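Local coordinates for Serine/threonine-protein kinase PknE (Mycobacterium tuberculosis, PDB 2H34) that phosphorylates serine and threonine residues of proteins with ATP, as the cytoplasmic kinase domain of a homodimeric transmembrane kinase that probably supports survival of the bacterium in its host, at residues 135-138 with 139-143; 197-200 with 201-204. All blocks are in the same frame, centred on the assembly; numbering follows the deposited sequence.

Contact 1 (135-138 with 139-143); sequences RAVA and IVRQI
Ile139 reaches back over Arg135 with both backbone and side chain, one turn along helix 133-152, whose buried side here carries Ala136, Ile139, Val140 and Ile143 while Arg141 lies on the exposed side. The peptide NH of Ile139 meets Arg135 O at 2.9 Å, with an N-H...O angle of 167°. Its side chain follows the same direction: CG1 lies beside the backbone N (chi1 -68°), which carries CD1 back over the preceding turn to 3.5 Å from Arg135 O. There CD1 runs alongside the aliphatic part of Arg135, 4.2 Å from its CG, both side chains pointing the same way. The Arg135 guanidinium is engaged further off, by a salt bridge to Asp171 and a hydrogen bond to Gln128.

Ala138 meets the side chain of Arg141. With CG anti to the backbone N (chi1 -165°), a bend at chi3 (-54°) folds the Arg141 guanidinium back toward the preceding turn. One face of this flat group lies over Ala138 CA, while NH2 meets Val137 CG1 at 3.9 Å from an oblique direction. In the backbone, Arg141 N donates to Val137 O at 2.8 Å and Val140 N to Ala136 O at 2.8 Å, whereas the bond from Gln142 N to Ala138 O is weak at 3.4 Å.

Within the large kinase lobe, helix 133-152 turns Ala136, Val140 and Ile143 toward helix 217-230. Ile139 packs on Leu131 in the loop before the helix, Ile143 also on strand 173-175, and Arg141 touches Ser288 and His292 of helix 284-293.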
loop_
_atom_site.group_PDB
_atom_site.type_symbol
_atom_site.label_atom_id
_atom_site.label_comp_id
_atom_site.label_asym_id
_atom_site.label_seq_id
_atom_site.Cartn_x
_atom_site.Cartn_y
_atom_site.Cartn_z
ATOM N N ARG A 135 16.778 -6.199 -0.810
ATOM C CA ARG A 135 15.639 -6.354 0.067
ATOM C C ARG A 135 14.544 -5.351 -0.303
ATOM O O ARG A 135 13.370 -5.712 -0.432
ATOM C CB ARG A 135 16.096 -6.159 1.500
ATOM C CG ARG A 135 15.145 -6.670 2.522
ATOM C CD ARG A 135 15.913 -7.179 3.711
ATOM N NE ARG A 135 15.064 -7.310 4.890
ATOM C CZ ARG A 135 15.135 -6.511 5.947
ATOM N NH1 ARG A 135 16.010 -5.513 5.971
ATOM N NH2 ARG A 135 14.337 -6.716 6.986
ATOM N N ALA A 136 14.938 -4.095 -0.496
ATOM C CA ALA A 136 14.007 -3.052 -0.895
ATOM C C ALA A 136 13.273 -3.489 -2.143
ATOM O O ALA A 136 12.046 -3.449 -2.204
ATOM C CB ALA A 136 14.740 -1.782 -1.146
ATOM N N VAL A 137 14.047 -3.942 -3.124
ATOM C CA VAL A 137 13.506 -4.388 -4.398
ATOM C C VAL A 137 12.545 -5.546 -4.158
ATOM O O VAL A 137 11.387 -5.487 -4.581
ATOM C CB VAL A 137 14.625 -4.766 -5.421
ATOM C CG1 VAL A 137 14.019 -5.240 -6.748
ATOM C CG2 VAL A 137 15.542 -3.573 -5.683
ATOM N N ALA A 138 13.001 -6.569 -3.444
ATOM C CA ALA A 138 12.138 -7.709 -3.150
ATOM C C ALA A 138 10.789 -7.239 -2.612
ATOM O O ALA A 138 9.743 -7.675 -3.081
ATOM C CB ALA A 138 12.799 -8.650 -2.182
ATOM N N ILE A 139 10.808 -6.317 -1.654
ATOM C CA ILE A 139 9.560 -5.796 -1.106
ATOM C C ILE A 139 8.757 -5.033 -2.164
ATOM O O ILE A 139 7.587 -5.333 -2.379
ATOM C CB ILE A 139 9.781 -5.013 0.211
ATOM C CG1 ILE A 139 10.230 -6.009 1.292
ATOM C CG2 ILE A 139 8.501 -4.306 0.652
ATOM C CD1 ILE A 139 11.149 -5.446 2.324
ATOM N N VAL A 140 9.385 -4.098 -2.869
ATOM C CA VAL A 140 8.668 -3.357 -3.918
ATOM C C VAL A 140 8.023 -4.288 -4.951
ATOM O O VAL A 140 6.886 -4.071 -5.363
ATOM C CB VAL A 140 9.573 -2.313 -4.591
ATOM C CG1 VAL A 140 8.908 -1.715 -5.804
ATOM C CG2 VAL A 140 9.895 -1.207 -3.596
ATOM N N ARG A 141 8.737 -5.346 -5.325
ATOM C CA ARG A 141 8.249 -6.282 -6.340
ATOM C C ARG A 141 6.908 -6.895 -5.959
ATOM O O ARG A 141 5.976 -6.873 -6.751
ATOM C CB ARG A 141 9.290 -7.367 -6.663
ATOM C CG ARG A 141 8.978 -8.141 -7.942
ATOM C CD ARG A 141 9.885 -9.327 -8.170
ATOM N NE ARG A 141 11.296 -8.934 -8.138
ATOM C CZ ARG A 141 12.209 -9.456 -7.313
ATOM N NH1 ARG A 141 11.869 -10.419 -6.454
ATOM N NH2 ARG A 141 13.469 -9.024 -7.349
ATOM N N GLN A 142 6.819 -7.398 -4.732
ATOM C CA GLN A 142 5.598 -8.016 -4.211
ATOM C C GLN A 142 4.409 -7.069 -4.091
ATOM O O GLN A 142 3.293 -7.471 -4.374
ATOM C CB GLN A 142 5.837 -8.640 -2.843
ATOM C CG GLN A 142 6.885 -9.697 -2.791
ATOM C CD GLN A 142 7.243 -10.045 -1.367
ATOM O OE1 GLN A 142 8.248 -9.569 -0.845
ATOM N NE2 GLN A 142 6.416 -10.864 -0.718
ATOM N N ILE A 143 4.625 -5.835 -3.632
ATOM C CA ILE A 143 3.525 -4.891 -3.514
ATOM C C ILE A 143 3.069 -4.404 -4.886
ATOM O O ILE A 143 1.867 -4.279 -5.128
ATOM C CB ILE A 143 3.867 -3.694 -2.594
ATOM C CG1 ILE A 143 3.851 -4.129 -1.143
ATOM C CG2 ILE A 143 2.858 -2.568 -2.743
ATOM C CD1 ILE A 143 5.184 -4.478 -0.670
#

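Contact 2 (197-200 with 201-204); sequences GTLY and YMAP
Tyr200 and Tyr201 are neighbours whose side chains meet through a CH-pi contact. Tyr200 CB sits over one face of the Tyr201 ring, 3.7 Å from the centroid and 23° off the normal, displaced toward the rim near CE1. The two aromatic groups are not stacked: Tyr201 CE1 approaches the Tyr200 ring at its edge. In Tyr201, a chi1 of -48° sets CG opposite the carbonyl carbon and lays the ring against the Tyr200 backbone, with Tyr200 C over its face as well. Thr198 runs alongside, its OG1 at the ring's edge and near its plane, 3.9 Å from Tyr201 CD1. A looser apolar contact joins Leu199 CD1 to the terminal CE of Met202, present as selenomethionine, at 4.4 Å; a bend at chi3 turns this methyl back, to 4.1 Å from Thr198 C.

The hydrogen bonds within the turn belong to the backbone. Tyr201 N donates to Thr198 O in a weak bond of 3.3 Å, the three-residue spacing expected of the 3-10 turn at 199-200. The next pair, Met202 N to Leu199 O, has the same spacing, but the position of that oxygen is less certain. Tyr201 OH is hydrogen-bonded to Glu227 of helix 217-230, which anchors the turn to the large lobe.

Gly197 lies about 5 Å from the side chain of Asp159, the predicted proton acceptor. Thr198, unmodified here, is probably an autophosphorylation site. The sequence Gly-Thr-Leu-Tyr-Tyr-Met-Ala-Pro identifies the end of the kinase activation segment: the P+1 loop, which in this family receives the protein substrate, running into the APE motif.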
loop_
_atom_site.group_PDB
_atom_site.type_symbol
_atom_site.label_atom_id
_atom_site.label_comp_id
_atom_site.label_asym_id
_atom_site.label_seq_id
_atom_site.Cartn_x
_atom_site.Cartn_y
_atom_site.Cartn_z
ATOM N N GLY A 197 -4.029 8.748 4.182
ATOM C CA GLY A 197 -3.166 9.073 3.050
ATOM C C GLY A 197 -2.312 10.288 3.335
ATOM O O GLY A 197 -2.792 11.249 3.941
ATOM N N THR A 198 -1.041 10.252 2.925
ATOM C CA THR A 198 -0.188 11.446 3.069
ATOM C C THR A 198 0.512 11.878 1.803
ATOM O O THR A 198 0.873 11.051 0.951
ATOM C CB THR A 198 0.912 11.315 4.139
ATOM O OG1 THR A 198 1.624 10.092 3.927
ATOM C CG2 THR A 198 0.340 11.426 5.568
ATOM N N LEU A 199 0.750 13.188 1.750
ATOM C CA LEU A 199 1.342 13.868 0.611
ATOM C C LEU A 199 2.728 13.374 0.201
ATOM O O LEU A 199 3.149 13.624 -0.936
ATOM C CB LEU A 199 1.387 15.371 0.868
ATOM C CG LEU A 199 0.118 16.159 0.548
ATOM C CD1 LEU A 199 -1.030 15.816 1.496
ATOM C CD2 LEU A 199 0.424 17.633 0.605
ATOM N N TYR A 200 3.433 12.687 1.104
ATOM C CA TYR A 200 4.782 12.208 0.802
ATOM C C TYR A 200 4.828 11.348 -0.454
ATOM O O TYR A 200 5.874 11.269 -1.104
ATOM C CB TYR A 200 5.372 11.392 1.943
ATOM C CG TYR A 200 5.647 12.123 3.229
ATOM C CD1 TYR A 200 6.372 13.312 3.240
ATOM C CD2 TYR A 200 5.219 11.590 4.459
ATOM C CE1 TYR A 200 6.637 13.978 4.440
ATOM C CE2 TYR A 200 5.484 12.240 5.666
ATOM C CZ TYR A 200 6.194 13.432 5.651
ATOM O OH TYR A 200 6.463 14.090 6.833
ATOM N N TYR A 201 3.703 10.708 -0.787
ATOM C CA TYR A 201 3.661 9.689 -1.848
ATOM C C TYR A 201 2.693 10.026 -2.991
ATOM O O TYR A 201 2.282 9.144 -3.750
ATOM C CB TYR A 201 3.363 8.300 -1.234
ATOM C CG TYR A 201 4.239 8.019 -0.029
ATOM C CD1 TYR A 201 3.793 8.300 1.267
ATOM C CD2 TYR A 201 5.536 7.551 -0.190
ATOM C CE1 TYR A 201 4.605 8.096 2.358
ATOM C CE2 TYR A 201 6.358 7.342 0.904
ATOM C CZ TYR A 201 5.889 7.622 2.171
ATOM O OH TYR A 201 6.713 7.423 3.247
HETATM N N MSE A 202 2.359 11.308 -3.135
HETATM C CA MSE A 202 1.292 11.708 -4.043
HETATM C C MSE A 202 1.743 12.340 -5.342
HETATM O O MSE A 202 2.435 13.360 -5.348
HETATM C CB MSE A 202 0.331 12.649 -3.355
HETATM C CG MSE A 202 -0.880 11.980 -2.789
HETATM SE SE MSE A 202 -2.057 13.387 -2.121
HETATM C CE MSE A 202 -2.804 12.343 -0.561
ATOM N N ALA A 203 1.311 11.734 -6.444
ATOM C CA ALA A 203 1.523 12.273 -7.781
ATOM C C ALA A 203 0.885 13.647 -7.890
ATOM O O ALA A 203 -0.096 13.926 -7.203
ATOM C CB ALA A 203 0.949 11.326 -8.833
ATOM N N PRO A 204 1.448 14.514 -8.746
ATOM C CA PRO A 204 0.920 15.850 -8.905
ATOM C C PRO A 204 -0.492 15.878 -9.489
ATOM O O PRO A 204 -1.308 16.680 -9.051
ATOM C CB PRO A 204 1.916 16.497 -9.863
ATOM C CG PRO A 204 3.143 15.669 -9.763
ATOM C CD PRO A 204 2.630 14.306 -9.596
#

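The two contacts illustrate how one lobe of a kinase combines scaffold and working loop. Contact 1 is partly buried and repeats the regular i to i+4 bonding of an alpha helix, with aliphatic groups facing inward and an arginine on the exposed side. Contact 2 is a surface feature of irregular backbone, where a short 3-10 turn shows i to i+3 bonds, one weak and one to an oxygen whose place is less sure, beside a CH-pi contact. The centres of contact 1 and contact 2 are about 20 Å apart, and they do not touch. Helix 217-230 is their common neighbour, receiving Ala136, Val140 and Ile143 from contact 1 and Tyr201 from contact 2, while only contact 2 approaches the predicted catalytic aspartate.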